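Local atomic coordinates of factor essential for expression of methicillin resistance (Staphylococcus aureus, PDB entry 1LRZ), a protein that adds the second and third glycines of the pentaglycine bridge of the cell-wall peptidoglycan, using glycyl-tRNA as donor. Residues Phe318-Tyr328 / Ala353-Tyr364. Numbering follows the deposited sequence.
Sequences FFINPFEVVYY and ALNHGIDRYNFY
Arg360 and Glu324 lie side by side where strand 360-365 runs parallel to strand 325-332. Arg360 CB rests 3.4 Å from Phe323 O, and its CG packs on Glu324 CB. With CG anti to the backbone N (chi1 173°) and the chain extended as far as NE, CD comes over the face of the Phe323 ring in a CH-pi contact. Arg360 NE donates an almost straight salt-bridging hydrogen bond to Glu324 OE2 (2.9 Å, 176°), in the guanidinium plane but from above the carboxylate plane, while Phe323 CZ lies over one guanidinium face, offset toward its rim. Beyond the pair, NH1 and NH2 bond to the hydroxyls of Tyr20 and Tyr110, and Tyr110 also binds Glu324 OE1. From the opposite face, Asn362 ND2 donates a hydrogen bond to Glu324 OE2 (2.8 Å) on the syn side, 29° out of the carboxylate plane. Two donors grip OE2, and with Tyr110 at OE1 they probably hold the buried carboxylate's rotation. Beneath this cluster, Val325 N bonds to Arg360 O, Asn362 N to Val325 O (2.8 Å) and Tyr327 N to Asn362 O. On the face opposite Asn362, Val325 CG1 meets Tyr361 CE1 at 3.8 Å, and Val325 CG2 touches Ala353 CB and Ile358 CD1. The parallel pairing with helix 341-355 packed over the Val325 and Tyr361 face is that of a beta-alpha-beta crossover, within the nine-stranded mixed sheet of a FemABX-family transferase.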
loop_
_atom_site.group_PDB
_atom_site.type_symbol
_atom_site.label_atom_id
_atom_site.label_comp_id
_atom_site.label_asym_id
_atom_site.label_seq_id
_atom_site.Cartn_x
_atom_site.Cartn_y
_atom_site.Cartn_z
ATOM N N PHE A 318 3.810 4.241 3.056
ATOM C CA PHE A 318 2.635 4.408 2.210
ATOM C C PHE A 318 2.724 5.466 1.121
ATOM O O PHE A 318 3.228 6.565 1.351
ATOM C CB PHE A 318 1.416 4.765 3.064
ATOM C CG PHE A 318 0.895 3.641 3.916
ATOM C CD1 PHE A 318 1.553 3.266 5.082
ATOM C CD2 PHE A 318 -0.280 2.972 3.556
ATOM C CE1 PHE A 318 1.057 2.237 5.886
ATOM C CE2 PHE A 318 -0.787 1.945 4.343
ATOM C CZ PHE A 318 -0.115 1.572 5.518
ATOM N N PHE A 319 2.205 5.133 -0.061
ATOM C CA PHE A 319 2.142 6.089 -1.165
ATOM C C PHE A 319 0.698 6.591 -1.223
ATOM O O PHE A 319 -0.259 5.806 -1.113
ATOM C CB PHE A 319 2.556 5.422 -2.475
ATOM C CG PHE A 319 3.995 4.992 -2.488
ATOM C CD1 PHE A 319 4.362 3.739 -2.968
ATOM C CD2 PHE A 319 4.984 5.827 -1.967
ATOM C CE1 PHE A 319 5.695 3.322 -2.928
ATOM C CE2 PHE A 319 6.325 5.415 -1.927
ATOM C CZ PHE A 319 6.677 4.162 -2.405
ATOM N N ILE A 320 0.537 7.901 -1.380
ATOM C CA ILE A 320 -0.786 8.497 -1.387
ATOM C C ILE A 320 -1.039 9.328 -2.632
ATOM O O ILE A 320 -0.355 10.313 -2.891
ATOM C CB ILE A 320 -0.993 9.404 -0.133
ATOM C CG1 ILE A 320 -0.803 8.582 1.151
ATOM C CG2 ILE A 320 -2.374 10.041 -0.155
ATOM C CD1 ILE A 320 0.637 8.391 1.536
ATOM N N ASN A 321 -2.030 8.916 -3.405
ATOM C CA ASN A 321 -2.388 9.631 -4.608
ATOM C C ASN A 321 -3.905 9.639 -4.700
ATOM O O ASN A 321 -4.584 8.886 -3.993
ATOM C CB ASN A 321 -1.736 8.959 -5.821
ATOM C CG ASN A 321 -0.217 9.071 -5.783
ATOM O OD1 ASN A 321 0.348 10.102 -6.158
ATOM N ND2 ASN A 321 0.448 8.020 -5.295
ATOM N N PRO A 322 -4.458 10.505 -5.553
ATOM C CA PRO A 322 -5.916 10.575 -5.689
ATOM C C PRO A 322 -6.616 9.244 -5.959
ATOM O O PRO A 322 -7.718 9.007 -5.467
ATOM C CB PRO A 322 -6.107 11.575 -6.832
ATOM C CG PRO A 322 -4.919 12.507 -6.650
ATOM C CD PRO A 322 -3.797 11.506 -6.413
ATOM N N PHE A 323 -5.984 8.368 -6.734
ATOM C CA PHE A 323 -6.607 7.092 -7.066
ATOM C C PHE A 323 -6.626 6.074 -5.927
ATOM O O PHE A 323 -7.565 5.293 -5.801
ATOM C CB PHE A 323 -5.900 6.462 -8.268
ATOM C CG PHE A 323 -6.421 5.097 -8.637
ATOM C CD1 PHE A 323 -7.771 4.910 -8.929
ATOM C CD2 PHE A 323 -5.555 4.007 -8.735
ATOM C CE1 PHE A 323 -8.253 3.653 -9.319
ATOM C CE2 PHE A 323 -6.023 2.747 -9.122
ATOM C CZ PHE A 323 -7.374 2.571 -9.415
ATOM N N GLU A 324 -5.592 6.080 -5.094
ATOM C CA GLU A 324 -5.536 5.092 -4.021
ATOM C C GLU A 324 -4.427 5.355 -3.017
ATOM O O GLU A 324 -3.485 6.121 -3.269
ATOM C CB GLU A 324 -5.284 3.709 -4.629
ATOM C CG GLU A 324 -3.958 3.687 -5.430
ATOM C CD GLU A 324 -3.611 2.335 -6.059
ATOM O OE1 GLU A 324 -2.697 2.313 -6.913
ATOM O OE2 GLU A 324 -4.227 1.303 -5.707
ATOM N N VAL A 325 -4.553 4.695 -1.873
ATOM C CA VAL A 325 -3.539 4.740 -0.841
ATOM C C VAL A 325 -2.905 3.350 -0.998
ATOM O O VAL A 325 -3.623 2.348 -1.121
ATOM C CB VAL A 325 -4.154 4.881 0.566
ATOM C CG1 VAL A 325 -3.109 4.549 1.629
ATOM C CG2 VAL A 325 -4.645 6.315 0.763
ATOM N N VAL A 326 -1.576 3.289 -1.029
ATOM C CA VAL A 326 -0.891 2.019 -1.194
ATOM C C VAL A 326 -0.025 1.668 0.001
ATOM O O VAL A 326 0.812 2.469 0.419
ATOM C CB VAL A 326 0.039 2.031 -2.439
ATOM C CG1 VAL A 326 0.840 0.718 -2.505
ATOM C CG2 VAL A 326 -0.778 2.205 -3.718
ATOM N N TYR A 327 -0.247 0.481 0.555
ATOM C CA TYR A 327 0.573 -0.027 1.654
ATOM C C TYR A 327 1.731 -0.723 0.914
ATOM O O TYR A 327 1.625 -1.886 0.516
ATOM C CB TYR A 327 -0.216 -1.044 2.473
ATOM C CG TYR A 327 0.618 -1.822 3.462
ATOM C CD1 TYR A 327 1.523 -1.176 4.305
ATOM C CD2 TYR A 327 0.474 -3.205 3.584
ATOM C CE1 TYR A 327 2.265 -1.884 5.246
ATOM C CE2 TYR A 327 1.212 -3.926 4.527
ATOM C CZ TYR A 327 2.105 -3.260 5.351
ATOM O OH TYR A 327 2.841 -3.970 6.275
ATOM N N TYR A 328 2.825 0.005 0.714
ATOM C CA TYR A 328 3.959 -0.521 -0.031
ATOM C C TYR A 328 4.848 -1.509 0.716
ATOM O O TYR A 328 5.179 -2.574 0.194
ATOM C CB TYR A 328 4.815 0.631 -0.551
ATOM C CG TYR A 328 5.930 0.165 -1.453
ATOM C CD1 TYR A 328 5.656 -0.337 -2.726
ATOM C CD2 TYR A 328 7.253 0.161 -1.011
ATOM C CE1 TYR A 328 6.677 -0.842 -3.543
ATOM C CE2 TYR A 328 8.285 -0.341 -1.816
ATOM C CZ TYR A 328 7.986 -0.841 -3.080
ATOM O OH TYR A 328 8.997 -1.351 -3.865
ATOM N N ALA A 353 -7.619 7.577 3.984
ATOM C CA ALA A 353 -8.339 7.483 2.710
ATOM C C ALA A 353 -9.819 7.883 2.832
ATOM O O ALA A 353 -10.336 8.636 2.000
ATOM C CB ALA A 353 -8.227 6.060 2.143
ATOM N N LEU A 354 -10.495 7.376 3.859
ATOM C CA LEU A 354 -11.906 7.688 4.077
ATOM C C LEU A 354 -12.128 9.182 4.331
ATOM O O LEU A 354 -13.049 9.779 3.790
ATOM C CB LEU A 354 -12.444 6.912 5.283
ATOM C CG LEU A 354 -12.566 5.400 5.153
ATOM C CD1 LEU A 354 -12.950 4.795 6.511
ATOM C CD2 LEU A 354 -13.604 5.080 4.070
ATOM N N ASN A 355 -11.282 9.770 5.168
ATOM C CA ASN A 355 -11.404 11.177 5.511
ATOM C C ASN A 355 -11.019 12.136 4.381
ATOM O O ASN A 355 -11.540 13.252 4.307
ATOM C CB ASN A 355 -10.552 11.494 6.744
ATOM C CG ASN A 355 -11.022 10.762 7.987
ATOM O OD1 ASN A 355 -12.190 10.406 8.104
ATOM N ND2 ASN A 355 -10.114 10.552 8.930
ATOM N N HIS A 356 -10.135 11.704 3.489
ATOM C CA HIS A 356 -9.685 12.595 2.429
ATOM C C HIS A 356 -10.013 12.221 0.997
ATOM O O HIS A 356 -9.229 12.480 0.082
ATOM C CB HIS A 356 -8.190 12.845 2.602
ATOM C CG HIS A 356 -7.837 13.316 3.977
ATOM N ND1 HIS A 356 -8.209 14.555 4.453
ATOM C CD2 HIS A 356 -7.240 12.678 5.013
ATOM C CE1 HIS A 356 -7.862 14.659 5.725
ATOM N NE2 HIS A 356 -7.273 13.532 6.089
ATOM N N GLY A 357 -11.184 11.613 0.822
ATOM C CA GLY A 357 -11.687 11.261 -0.499
ATOM C C GLY A 357 -10.944 10.313 -1.424
ATOM O O GLY A 357 -10.987 10.492 -2.638
ATOM N N ILE A 358 -10.261 9.311 -0.879
ATOM C CA ILE A 358 -9.574 8.342 -1.720
ATOM C C ILE A 358 -10.401 7.080 -1.503
ATOM O O ILE A 358 -10.495 6.571 -0.376
ATOM C CB ILE A 358 -8.093 8.166 -1.286
ATOM C CG1 ILE A 358 -7.343 9.485 -1.510
ATOM C CG2 ILE A 358 -7.444 7.031 -2.072
ATOM C CD1 ILE A 358 -5.970 9.578 -0.813
ATOM N N ASP A 359 -11.010 6.594 -2.583
ATOM C CA ASP A 359 -11.912 5.443 -2.526
ATOM C C ASP A 359 -11.323 4.050 -2.711
ATOM O O ASP A 359 -12.066 3.081 -2.895
ATOM C CB ASP A 359 -13.023 5.634 -3.556
ATOM C CG ASP A 359 -13.765 6.946 -3.374
ATOM O OD1 ASP A 359 -14.098 7.280 -2.217
ATOM O OD2 ASP A 359 -14.022 7.625 -4.388
ATOM N N ARG A 360 -10.006 3.942 -2.654
ATOM C CA ARG A 360 -9.361 2.649 -2.847
ATOM C C ARG A 360 -8.174 2.502 -1.909
ATOM O O ARG A 360 -7.329 3.389 -1.830
ATOM C CB ARG A 360 -8.915 2.540 -4.300
ATOM C CG ARG A 360 -8.066 1.330 -4.656
ATOM C CD ARG A 360 -7.939 1.272 -6.182
ATOM N NE ARG A 360 -6.816 0.468 -6.653
ATOM C CZ ARG A 360 -6.925 -0.573 -7.473
ATOM N NH1 ARG A 360 -8.122 -0.963 -7.912
ATOM N NH2 ARG A 360 -5.827 -1.194 -7.901
ATOM N N TYR A 361 -8.124 1.386 -1.192
ATOM C CA TYR A 361 -7.042 1.123 -0.259
ATOM C C TYR A 361 -6.364 -0.156 -0.748
ATOM O O TYR A 361 -6.933 -1.246 -0.683
ATOM C CB TYR A 361 -7.599 0.940 1.152
ATOM C CG TYR A 361 -6.530 0.859 2.216
ATOM C CD1 TYR A 361 -5.953 2.014 2.746
ATOM C CD2 TYR A 361 -6.091 -0.378 2.690
ATOM C CE1 TYR A 361 -4.965 1.938 3.725
ATOM C CE2 TYR A 361 -5.104 -0.469 3.664
ATOM C CZ TYR A 361 -4.546 0.691 4.178
ATOM O OH TYR A 361 -3.572 0.586 5.139
ATOM N N ASN A 362 -5.142 -0.006 -1.235
ATOM C CA ASN A 362 -4.392 -1.107 -1.812
ATOM C C ASN A 362 -3.387 -1.760 -0.856
ATOM O O ASN A 362 -2.339 -1.176 -0.580
ATOM C CB ASN A 362 -3.661 -0.574 -3.050
ATOM C CG ASN A 362 -3.345 -1.656 -4.055
ATOM O OD1 ASN A 362 -3.210 -2.820 -3.697
ATOM N ND2 ASN A 362 -3.208 -1.268 -5.330
ATOM N N PHE A 363 -3.703 -2.962 -0.363
ATOM C CA PHE A 363 -2.791 -3.691 0.525
ATOM C C PHE A 363 -1.600 -4.153 -0.315
ATOM O O PHE A 363 -0.619 -4.705 0.189
ATOM C CB PHE A 363 -3.487 -4.905 1.164
ATOM C CG PHE A 363 -4.400 -4.545 2.301
ATOM C CD1 PHE A 363 -5.781 -4.476 2.116
ATOM C CD2 PHE A 363 -3.874 -4.260 3.566
ATOM C CE1 PHE A 363 -6.631 -4.125 3.179
ATOM C CE2 PHE A 363 -4.721 -3.908 4.638
ATOM C CZ PHE A 363 -6.095 -3.842 4.445
ATOM N N TYR A 364 -1.724 -3.915 -1.614
ATOM C CA TYR A 364 -0.705 -4.232 -2.604
ATOM C C TYR A 364 -0.371 -5.711 -2.865
ATOM O O TYR A 364 -1.234 -6.582 -2.790
ATOM C CB TYR A 364 0.581 -3.428 -2.314
ATOM C CG TYR A 364 1.231 -2.852 -3.569
ATOM C CD1 TYR A 364 0.462 -2.153 -4.516
ATOM C CD2 TYR A 364 2.599 -2.991 -3.808
ATOM C CE1 TYR A 364 1.036 -1.614 -5.657
ATOM C CE2 TYR A 364 3.190 -2.452 -4.965
ATOM C CZ TYR A 364 2.399 -1.766 -5.880
ATOM O OH TYR A 364 2.955 -1.224 -7.018
HETATM O O HOH W 1 -10.155 7.738 -5.225
HETATM O O HOH W 2 -9.125 11.000 -4.542
HETATM O O HOH W 3 2.363 -4.601 0.744
#